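Local coordinates for protein fimbrial subunit CupB6 (Pseudomonas aeruginosa, PDB 5CYL) that probably serves as the adhesive tip subunit of a chaperone-usher pilus, helping the bacterium to attach to surfaces and form biofilms, at residues T144-W155 with P185-I196; D234-L245 with S311-R322. One frame throughout, in Å; residues are numbered along the deposited sequence.

Interaction 1 of 2, residues T144-W155 with P185-I196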
loop_
_atom_site.group_PDB
_atom_site.type_symbol
_atom_site.label_atom_id
_atom_site.label_comp_id
_atom_site.label_asym_id
_atom_site.label_seq_id
_atom_site.Cartn_x
_atom_site.Cartn_y
_atom_site.Cartn_z
ATOM N N THR A 144 1.378 -9.881 -6.090
ATOM C CA THR A 144 2.021 -11.143 -6.451
ATOM C C THR A 144 1.317 -11.892 -7.574
ATOM O O THR A 144 1.922 -12.731 -8.242
ATOM C CB THR A 144 2.141 -12.063 -5.242
ATOM O OG1 THR A 144 0.831 -12.289 -4.727
ATOM C CG2 THR A 144 3.018 -11.411 -4.158
ATOM N N SER A 145 0.038 -11.612 -7.769
ATOM C CA SER A 145 -0.754 -12.398 -8.703
ATOM C C SER A 145 -1.977 -11.640 -9.188
ATOM O O SER A 145 -2.362 -10.635 -8.628
ATOM C CB SER A 145 -1.150 -13.706 -8.046
ATOM O OG SER A 145 -2.240 -14.286 -8.704
ATOM N N VAL A 146 -2.534 -12.115 -10.285
ATOM C CA VAL A 146 -3.836 -11.667 -10.737
ATOM C C VAL A 146 -4.867 -12.343 -9.849
ATOM O O VAL A 146 -4.665 -13.462 -9.420
ATOM C CB VAL A 146 -4.075 -11.999 -12.221
ATOM C CG1 VAL A 146 -2.863 -11.572 -13.011
ATOM C CG2 VAL A 146 -4.333 -13.478 -12.420
ATOM N N SER A 147 -5.961 -11.654 -9.582
ATOM C CA SER A 147 -7.073 -12.231 -8.839
ATOM C C SER A 147 -7.833 -13.201 -9.728
ATOM O O SER A 147 -7.931 -13.004 -10.921
ATOM C CB SER A 147 -7.988 -11.118 -8.292
ATOM O OG SER A 147 -9.371 -11.368 -8.490
ATOM N N GLY A 148 -8.387 -14.242 -9.132
ATOM C CA GLY A 148 -9.285 -15.134 -9.863
ATOM C C GLY A 148 -8.622 -16.137 -10.766
ATOM O O GLY A 148 -7.462 -16.479 -10.605
ATOM N N SER A 149 -9.383 -16.632 -11.729
ATOM C CA SER A 149 -8.888 -17.634 -12.659
ATOM C C SER A 149 -8.389 -17.060 -13.979
ATOM O O SER A 149 -8.119 -17.800 -14.920
ATOM C CB SER A 149 -9.969 -18.683 -12.921
ATOM O OG SER A 149 -11.145 -18.084 -13.417
ATOM N N ALA A 150 -8.283 -15.741 -14.056
ATOM C CA ALA A 150 -7.857 -15.100 -15.297
ATOM C C ALA A 150 -6.456 -15.575 -15.722
ATOM O O ALA A 150 -5.530 -15.637 -14.913
ATOM C CB ALA A 150 -7.868 -13.590 -15.156
ATOM N N THR A 151 -6.329 -15.903 -17.004
ATOM C CA THR A 151 -5.079 -16.417 -17.552
ATOM C C THR A 151 -4.598 -15.600 -18.744
ATOM O O THR A 151 -5.382 -15.201 -19.593
ATOM C CB THR A 151 -5.168 -17.907 -17.949
ATOM O OG1 THR A 151 -6.309 -18.118 -18.769
ATOM C CG2 THR A 151 -5.298 -18.776 -16.726
ATOM N N LEU A 152 -3.294 -15.338 -18.773
ATOM C CA LEU A 152 -2.649 -14.602 -19.862
ATOM C C LEU A 152 -2.110 -15.540 -20.968
ATOM O O LEU A 152 -1.182 -16.327 -20.722
ATOM C CB LEU A 152 -1.474 -13.762 -19.305
ATOM C CG LEU A 152 -0.674 -12.993 -20.386
ATOM C CD1 LEU A 152 -1.626 -11.987 -21.039
ATOM C CD2 LEU A 152 0.592 -12.316 -19.854
ATOM N N ASN A 153 -2.637 -15.414 -22.183
ATOM C CA ASN A 153 -2.199 -16.261 -23.301
ATOM C C ASN A 153 -1.417 -15.505 -24.358
ATOM O O ASN A 153 -1.899 -14.530 -24.921
ATOM C CB ASN A 153 -3.388 -16.935 -23.943
ATOM C CG ASN A 153 -4.337 -17.521 -22.920
ATOM O OD1 ASN A 153 -4.085 -18.586 -22.344
ATOM N ND2 ASN A 153 -5.436 -16.850 -22.713
ATOM N N LEU A 154 -0.193 -15.949 -24.585
ATOM C CA LEU A 154 0.621 -15.426 -25.671
ATOM C C LEU A 154 0.624 -16.439 -26.796
ATOM O O LEU A 154 0.913 -17.612 -26.591
ATOM C CB LEU A 154 2.045 -15.164 -25.179
ATOM C CG LEU A 154 2.142 -14.268 -23.943
ATOM C CD1 LEU A 154 3.589 -13.993 -23.561
ATOM C CD2 LEU A 154 1.415 -12.946 -24.176
ATOM N N TRP A 155 0.325 -15.993 -27.996
ATOM C CA TRP A 155 0.329 -16.888 -29.156
ATOM C C TRP A 155 1.408 -16.524 -30.162
ATOM O O TRP A 155 1.375 -15.430 -30.730
ATOM C CB TRP A 155 -1.008 -16.812 -29.852
ATOM C CG TRP A 155 -2.168 -17.150 -28.967
ATOM C CD1 TRP A 155 -2.674 -16.395 -27.962
ATOM C CD2 TRP A 155 -2.978 -18.328 -29.031
ATOM N NE1 TRP A 155 -3.758 -17.012 -27.400
ATOM C CE2 TRP A 155 -3.965 -18.207 -28.035
ATOM C CE3 TRP A 155 -2.965 -19.474 -29.836
ATOM C CZ2 TRP A 155 -4.937 -19.186 -27.818
ATOM C CZ3 TRP A 155 -3.932 -20.448 -29.630
ATOM C CH2 TRP A 155 -4.905 -20.304 -28.620
ATOM N N PRO A 185 -0.861 -22.143 -27.863
ATOM C CA PRO A 185 -0.598 -20.956 -27.046
ATOM C C PRO A 185 0.365 -21.185 -25.882
ATOM O O PRO A 185 0.574 -22.297 -25.475
ATOM C CB PRO A 185 -1.977 -20.630 -26.484
ATOM C CG PRO A 185 -2.612 -21.973 -26.340
ATOM C CD PRO A 185 -2.155 -22.773 -27.533
ATOM N N TYR A 186 0.911 -20.095 -25.357
ATOM C CA TYR A 186 1.651 -20.068 -24.102
ATOM C C TYR A 186 0.786 -19.405 -23.051
ATOM O O TYR A 186 0.535 -18.202 -23.133
ATOM C CB TYR A 186 2.882 -19.225 -24.305
ATOM C CG TYR A 186 3.779 -19.048 -23.120
ATOM C CD1 TYR A 186 3.864 -20.006 -22.120
ATOM C CD2 TYR A 186 4.633 -17.954 -23.055
ATOM C CE1 TYR A 186 4.768 -19.860 -21.068
ATOM C CE2 TYR A 186 5.523 -17.786 -22.010
ATOM C CZ TYR A 186 5.602 -18.744 -21.034
ATOM O OH TYR A 186 6.488 -18.554 -20.004
ATOM N N SER A 187 0.313 -20.182 -22.087
ATOM C CA SER A 187 -0.652 -19.675 -21.112
ATOM C C SER A 187 -0.030 -19.483 -19.739
ATOM O O SER A 187 0.623 -20.368 -19.218
ATOM C CB SER A 187 -1.860 -20.589 -21.028
ATOM O OG SER A 187 -2.393 -20.807 -22.315
ATOM N N LEU A 188 -0.238 -18.308 -19.171
ATOM C CA LEU A 188 0.281 -17.980 -17.843
ATOM C C LEU A 188 -0.880 -17.741 -16.885
ATOM O O LEU A 188 -1.796 -16.994 -17.181
ATOM C CB LEU A 188 1.187 -16.748 -17.895
ATOM C CG LEU A 188 2.479 -16.882 -18.697
ATOM C CD1 LEU A 188 3.025 -15.514 -19.042
ATOM C CD2 LEU A 188 3.508 -17.652 -17.902
ATOM N N ILE A 189 -0.823 -18.399 -15.735
ATOM C CA ILE A 189 -1.881 -18.295 -14.737
ATOM C C ILE A 189 -1.370 -17.766 -13.406
ATOM O O ILE A 189 -0.302 -18.159 -12.943
ATOM C CB ILE A 189 -2.574 -19.649 -14.513
ATOM C CG1 ILE A 189 -2.598 -20.460 -15.802
ATOM C CG2 ILE A 189 -3.998 -19.448 -14.013
ATOM C CD1 ILE A 189 -3.338 -21.773 -15.718
ATOM N N GLY A 190 -2.146 -16.882 -12.801
ATOM C CA GLY A 190 -1.832 -16.360 -11.474
ATOM C C GLY A 190 -0.509 -15.626 -11.377
ATOM O O GLY A 190 -0.283 -14.667 -12.144
ATOM N N PRO A 191 0.375 -16.075 -10.392
ATOM C CA PRO A 191 1.598 -15.253 -10.304
ATOM C C PRO A 191 2.456 -15.280 -11.561
ATOM O O PRO A 191 3.218 -14.359 -11.788
ATOM C CB PRO A 191 2.367 -15.874 -9.120
ATOM C CG PRO A 191 1.900 -17.280 -9.072
ATOM C CD PRO A 191 0.437 -17.162 -9.347
ATOM N N ALA A 192 2.321 -16.336 -12.354
ATOM C CA ALA A 192 3.106 -16.484 -13.581
ATOM C C ALA A 192 2.860 -15.344 -14.575
ATOM O O ALA A 192 3.792 -14.867 -15.207
ATOM C CB ALA A 192 2.823 -17.821 -14.245
ATOM N N SER A 193 1.606 -14.898 -14.686
ATOM C CA SER A 193 1.263 -13.786 -15.575
ATOM C C SER A 193 1.977 -12.527 -15.081
ATOM O O SER A 193 2.555 -11.776 -15.866
ATOM C CB SER A 193 -0.250 -13.562 -15.603
ATOM O OG SER A 193 -0.746 -13.265 -14.310
ATOM N N ILE A 194 1.945 -12.325 -13.767
ATOM C CA ILE A 194 2.643 -11.219 -13.105
ATOM C C ILE A 194 4.166 -11.361 -13.201
ATOM O O ILE A 194 4.884 -10.367 -13.351
ATOM C CB ILE A 194 2.212 -11.089 -11.631
ATOM C CG1 ILE A 194 0.741 -10.661 -11.554
ATOM C CG2 ILE A 194 3.089 -10.097 -10.879
ATOM C CD1 ILE A 194 0.508 -9.208 -11.929
ATOM N N ALA A 195 4.642 -12.592 -13.107
ATOM C CA ALA A 195 6.073 -12.876 -13.014
ATOM C C ALA A 195 6.729 -13.111 -14.379
ATOM O O ALA A 195 7.882 -13.505 -14.466
ATOM C CB ALA A 195 6.317 -14.066 -12.104
ATOM N N ILE A 196 5.976 -12.869 -15.432
ATOM C CA ILE A 196 6.412 -13.164 -16.787
ATOM C C ILE A 196 7.690 -12.422 -17.161
ATOM O O ILE A 196 7.859 -11.253 -16.831
ATOM C CB ILE A 196 5.324 -12.798 -17.809
ATOM C CG1 ILE A 196 5.823 -13.036 -19.231
ATOM C CG2 ILE A 196 4.905 -11.352 -17.613
ATOM C CD1 ILE A 196 5.007 -12.340 -20.297
#
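Pro185 lies flat over Trp155, its CB 3.3 Å from the centroid of the six-membered ring and 5° off the ring normal, a CH-pi contact between neighbours on one face of a sheet. On the same face, Ser187 OG donates to Asn153 OD1 over 2.8 Å, arriving in the amide plane on a lone pair. The turn of Asn153 (CG anti to the carbonyl carbon, chi1 -45°) brings the amide alongside the serine.

Backbone bonds join Leu152 to Leu188 and Leu154 to Tyr186, each pair bonded both ways, and the strands run antiparallel. These four side chains turn to the other face. There Leu152 CD2 lies 4.1 Å from Leu188 CD1, and Leu154 CD1 meets Ile196 CD1 tip to tip at 3.9 Å. Beyond Gly190, which precedes the short helix 191-194, Ser193 OG bonds back to Gly190 O over 2.6 Å. Ser193 CB lies 3.9 Å from Leu152 CB, while Val146 and Ile194 slide past each other, their CG1 atoms 4.0 Å apart.

Trp64 of strand 56-65 packs on Val146, Leu152 and Ser193. Asn153 ND2 bonds to Asn63 OD1 and Ser65 OG, so three partners hold the buried amide, consistent with the modelled placing of its oxygen and nitrogen. Strand 185-189, outermost in its four-stranded sheet within this chain, is thus joined by a serine-asparagine bond and a proline-tryptophan contact on one face and by apolar packing on the other.

Interaction 2 of 2, residues D234-L245 with S311-R322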
loop_
_atom_site.group_PDB
_atom_site.type_symbol
_atom_site.label_atom_id
_atom_site.label_comp_id
_atom_site.label_asym_id
_atom_site.label_seq_id
_atom_site.Cartn_x
_atom_site.Cartn_y
_atom_site.Cartn_z
ATOM N N ASP A 234 -13.374 20.862 38.780
ATOM C CA ASP A 234 -12.770 22.121 38.403
ATOM C C ASP A 234 -11.364 21.847 37.960
ATOM O O ASP A 234 -10.757 20.900 38.394
ATOM C CB ASP A 234 -12.772 23.077 39.592
ATOM C CG ASP A 234 -14.060 23.822 39.727
ATOM O OD1 ASP A 234 -15.023 23.475 39.028
ATOM O OD2 ASP A 234 -14.120 24.757 40.531
ATOM N N THR A 235 -10.844 22.665 37.073
ATOM C CA THR A 235 -9.559 22.338 36.500
ATOM C C THR A 235 -8.626 23.516 36.428
ATOM O O THR A 235 -9.074 24.654 36.420
ATOM C CB THR A 235 -9.705 21.793 35.087
ATOM O OG1 THR A 235 -10.433 22.734 34.292
ATOM C CG2 THR A 235 -10.411 20.417 35.045
ATOM N N SER A 236 -7.327 23.223 36.346
ATOM C CA SER A 236 -6.298 24.252 36.300
ATOM C C SER A 236 -6.227 24.839 34.892
ATOM O O SER A 236 -6.982 24.422 34.040
ATOM C CB SER A 236 -4.960 23.693 36.766
ATOM O OG SER A 236 -4.361 22.806 35.839
ATOM N N THR A 237 -5.386 25.842 34.649
ATOM C CA THR A 237 -5.219 26.354 33.289
ATOM C C THR A 237 -4.510 25.308 32.410
ATOM O O THR A 237 -3.564 24.651 32.899
ATOM C CB THR A 237 -4.458 27.662 33.325
ATOM O OG1 THR A 237 -5.171 28.586 34.157
ATOM C CG2 THR A 237 -4.344 28.227 31.938
ATOM N N GLU A 238 -5.032 25.116 31.178
ATOM C CA GLU A 238 -4.580 24.085 30.201
ATOM C C GLU A 238 -3.195 24.321 29.715
ATOM O O GLU A 238 -2.860 25.455 29.451
ATOM C CB GLU A 238 -5.417 24.106 28.945
ATOM C CG GLU A 238 -6.589 23.186 29.053
ATOM C CD GLU A 238 -7.510 23.207 27.855
ATOM O OE1 GLU A 238 -7.425 24.117 26.998
ATOM O OE2 GLU A 238 -8.325 22.270 27.767
ATOM N N ARG A 239 -2.422 23.255 29.544
ATOM C CA ARG A 239 -1.090 23.330 28.975
ATOM C C ARG A 239 -1.140 22.577 27.665
ATOM O O ARG A 239 -1.607 21.458 27.599
ATOM C CB ARG A 239 -0.064 22.710 29.923
ATOM C CG ARG A 239 0.035 23.406 31.271
ATOM C CD ARG A 239 0.651 24.785 31.126
ATOM N NE ARG A 239 0.644 25.552 32.370
ATOM C CZ ARG A 239 -0.162 26.586 32.606
ATOM N NH1 ARG A 239 -1.024 26.990 31.678
ATOM N NH2 ARG A 239 -0.094 27.237 33.767
ATOM N N SER A 240 -0.647 23.186 26.593
ATOM C CA SER A 240 -0.654 22.554 25.249
ATOM C C SER A 240 0.629 21.869 24.829
ATOM O O SER A 240 1.702 22.401 24.993
ATOM C CB SER A 240 -1.032 23.564 24.190
ATOM O OG SER A 240 -2.449 23.702 24.178
ATOM N N PHE A 241 0.484 20.659 24.310
ATOM C CA PHE A 241 1.598 19.883 23.771
ATOM C C PHE A 241 1.159 19.045 22.590
ATOM O O PHE A 241 -0.014 18.810 22.399
ATOM C CB PHE A 241 2.271 19.040 24.855
ATOM C CG PHE A 241 1.397 18.000 25.461
ATOM C CD1 PHE A 241 0.324 18.345 26.254
ATOM C CD2 PHE A 241 1.682 16.657 25.263
ATOM C CE1 PHE A 241 -0.474 17.355 26.823
ATOM C CE2 PHE A 241 0.908 15.656 25.833
ATOM C CZ PHE A 241 -0.175 16.007 26.616
ATOM N N ASP A 242 2.113 18.602 21.788
ATOM C CA ASP A 242 1.836 17.779 20.616
ATOM C C ASP A 242 2.686 16.523 20.640
ATOM O O ASP A 242 3.874 16.582 20.949
ATOM C CB ASP A 242 2.142 18.592 19.368
ATOM C CG ASP A 242 1.518 18.023 18.149
ATOM O OD1 ASP A 242 1.983 17.039 17.626
ATOM O OD2 ASP A 242 0.564 18.567 17.658
ATOM N N ILE A 243 2.085 15.390 20.306
ATOM C CA ILE A 243 2.846 14.146 20.131
ATOM C C ILE A 243 2.905 13.947 18.634
ATOM O O ILE A 243 1.876 13.863 17.984
ATOM C CB ILE A 243 2.211 12.941 20.821
ATOM C CG1 ILE A 243 2.188 13.150 22.339
ATOM C CG2 ILE A 243 2.959 11.661 20.464
ATOM C CD1 ILE A 243 1.554 12.007 23.075
ATOM N N SER A 244 4.109 13.918 18.085
ATOM C CA SER A 244 4.271 13.844 16.643
ATOM C C SER A 244 5.207 12.739 16.107
ATOM O O SER A 244 6.101 12.267 16.783
ATOM C CB SER A 244 4.711 15.205 16.152
ATOM O OG SER A 244 4.852 15.181 14.752
ATOM N N LEU A 245 4.966 12.348 14.871
ATOM C CA LEU A 245 5.779 11.370 14.161
ATOM C C LEU A 245 6.223 12.013 12.866
ATOM O O LEU A 245 5.466 12.803 12.284
ATOM C CB LEU A 245 4.973 10.111 13.836
ATOM C CG LEU A 245 4.663 9.137 14.967
ATOM C CD1 LEU A 245 3.632 8.125 14.504
ATOM C CD2 LEU A 245 5.913 8.414 15.435
ATOM N N SER A 311 4.497 14.318 8.280
ATOM C CA SER A 311 4.369 13.985 9.699
ATOM C C SER A 311 2.923 13.786 10.173
ATOM O O SER A 311 1.990 14.331 9.632
ATOM C CB SER A 311 5.105 14.993 10.581
ATOM O OG SER A 311 4.688 16.265 10.226
ATOM N N ALA A 312 2.765 12.971 11.202
ATOM C CA ALA A 312 1.494 12.726 11.833
ATOM C C ALA A 312 1.577 13.180 13.289
ATOM O O ALA A 312 2.505 12.874 13.994
ATOM C CB ALA A 312 1.162 11.256 11.750
ATOM N N ASP A 313 0.566 13.900 13.744
ATOM C CA ASP A 313 0.564 14.396 15.118
ATOM C C ASP A 313 -0.797 14.290 15.807
ATOM O O ASP A 313 -1.832 14.257 15.160
ATOM C CB ASP A 313 1.050 15.846 15.173
ATOM C CG ASP A 313 -0.012 16.821 14.758
ATOM O OD1 ASP A 313 -0.490 16.730 13.596
ATOM O OD2 ASP A 313 -0.380 17.670 15.595
ATOM N N LEU A 314 -0.773 14.232 17.128
ATOM C CA LEU A 314 -1.984 14.404 17.907
ATOM C C LEU A 314 -1.850 15.657 18.767
ATOM O O LEU A 314 -0.967 15.728 19.625
ATOM C CB LEU A 314 -2.248 13.184 18.793
ATOM C CG LEU A 314 -3.599 13.171 19.498
ATOM C CD1 LEU A 314 -4.727 13.149 18.501
ATOM C CD2 LEU A 314 -3.696 11.982 20.440
ATOM N N PRO A 315 -2.704 16.649 18.536
ATOM C CA PRO A 315 -2.688 17.846 19.372
ATOM C C PRO A 315 -3.326 17.575 20.737
ATOM O O PRO A 315 -4.382 16.956 20.808
ATOM C CB PRO A 315 -3.491 18.862 18.572
ATOM C CG PRO A 315 -4.351 18.036 17.643
ATOM C CD PRO A 315 -3.482 16.844 17.306
ATOM N N LEU A 316 -2.678 18.018 21.807
ATOM C CA LEU A 316 -3.145 17.729 23.155
ATOM C C LEU A 316 -3.024 18.919 24.098
ATOM O O LEU A 316 -2.163 19.774 23.928
ATOM C CB LEU A 316 -2.381 16.541 23.741
ATOM C CG LEU A 316 -2.524 15.184 23.061
ATOM C CD1 LEU A 316 -1.438 14.223 23.513
ATOM C CD2 LEU A 316 -3.879 14.562 23.332
ATOM N N SER A 317 -3.897 18.955 25.094
ATOM C CA SER A 317 -3.810 19.921 26.185
ATOM C C SER A 317 -4.065 19.198 27.503
ATOM O O SER A 317 -4.840 18.255 27.565
ATOM C CB SER A 317 -4.794 21.079 25.987
ATOM O OG SER A 317 -6.093 20.699 26.372
ATOM N N ALA A 318 -3.409 19.639 28.558
ATOM C CA ALA A 318 -3.515 18.976 29.859
ATOM C C ALA A 318 -3.752 19.952 31.014
ATOM O O ALA A 318 -3.328 21.103 30.956
ATOM C CB ALA A 318 -2.278 18.141 30.119
ATOM N N ALA A 319 -4.447 19.475 32.037
ATOM C CA ALA A 319 -4.711 20.278 33.228
ATOM C C ALA A 319 -4.964 19.394 34.423
ATOM O O ALA A 319 -5.228 18.192 34.289
ATOM C CB ALA A 319 -5.871 21.231 33.021
ATOM N N TYR A 320 -4.814 19.978 35.603
ATOM C CA TYR A 320 -5.234 19.327 36.845
ATOM C C TYR A 320 -6.761 19.337 36.968
ATOM O O TYR A 320 -7.425 20.304 36.583
ATOM C CB TYR A 320 -4.616 20.055 38.024
ATOM C CG TYR A 320 -3.163 19.724 38.182
ATOM C CD1 TYR A 320 -2.763 18.406 38.438
ATOM C CD2 TYR A 320 -2.192 20.699 38.081
ATOM C CE1 TYR A 320 -1.431 18.071 38.587
ATOM C CE2 TYR A 320 -0.842 20.382 38.208
ATOM C CZ TYR A 320 -0.465 19.076 38.456
ATOM O OH TYR A 320 0.876 18.743 38.642
ATOM N N ILE A 321 -7.317 18.266 37.505
ATOM C CA ILE A 321 -8.755 18.236 37.783
ATOM C C ILE A 321 -8.972 17.860 39.227
ATOM O O ILE A 321 -8.241 17.018 39.770
ATOM C CB ILE A 321 -9.494 17.253 36.865
ATOM C CG1 ILE A 321 -11.001 17.513 36.907
ATOM C CG2 ILE A 321 -9.129 15.819 37.225
ATOM C CD1 ILE A 321 -11.825 16.623 36.004
ATOM N N ARG A 322 -9.956 18.461 39.864
ATOM C CA ARG A 322 -10.240 18.091 41.241
ATOM C C ARG A 322 -11.215 16.927 41.359
ATOM O O ARG A 322 -12.373 17.025 40.945
ATOM C CB ARG A 322 -10.791 19.285 41.965
ATOM C CG ARG A 322 -11.163 18.985 43.399
ATOM C CD ARG A 322 -12.152 20.000 43.908
ATOM N NE ARG A 322 -12.818 19.536 45.100
ATOM C CZ ARG A 322 -13.496 20.323 45.917
ATOM N NH1 ARG A 322 -13.617 21.628 45.656
ATOM N NH2 ARG A 322 -14.070 19.800 46.987
#
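Ala318 O receives the backbone N-H of Arg239 at 2.7 Å, and Glu238 CA-H also points at it, CA lying 3.3 Å from the oxygen. Arg239 O answers by accepting from Ala318 N, and the same two-way pairing recurs at Phe241 with Leu316 and Ile243 with Leu314. Toward Asp234 the register slips by one residue. There Ser236 N donates to Tyr320 O, but the return bond from Tyr320 N goes to Ser236 OG, 2.9 Å away. A chi1 of 72° holds this hydroxyl between the serine's own N and carbonyl carbon, where it stands in for a main-chain acceptor.

In this fimbrial-family domain, strand 311-322 is an inner strand: it pairs with 239-245 along one side and continues the sheet through 283-289 and 299-308. Apart from Arg239, the ladder's side chains on the Phe241 and Leu316 face are apolar. Leu316 CB sits over a face of the Phe241 ring, 3.8 Å from its centroid, and the leucine's CD1 reaches Phe241 CE2 at 3.6 Å. That same CD1 touches Ile243 CD1 at 3.7 Å, and Ile243 in turn packs on Ile256 and Phe258 of strand 255-260.

On the opposite face two acids meet, the carboxylates of Asp242 and Asp313. Their OD2 atoms are modelled so close that the exact spacing and mutual tilt are doubtful, although a proton held by one acid would probably account for such proximity. Asp313 OD2 also forms a salt bridge with Arg306 NH1, which would probably help to balance the negative charge left on the pair.

Interaction 1 closes before interaction 2 opens, and the two lie on opposite sides of the chain's centre, their own centres 54 Å apart and their nearest atoms about 27 Å apart. They share no sheet. Interaction 1 belongs to a purely antiparallel four-stranded sheet, whereas interaction 2 belongs to a mixed sheet in the fimbrial-family part of the chain. Both follow the same principle, an antiparallel pairing of strands distant in sequence, yet each pairs strands within its own beta-rich lobe. This serial layout is consistent with a tip adhesin in which a leading domain is carried by a pilin-like domain that connects it to the fibre.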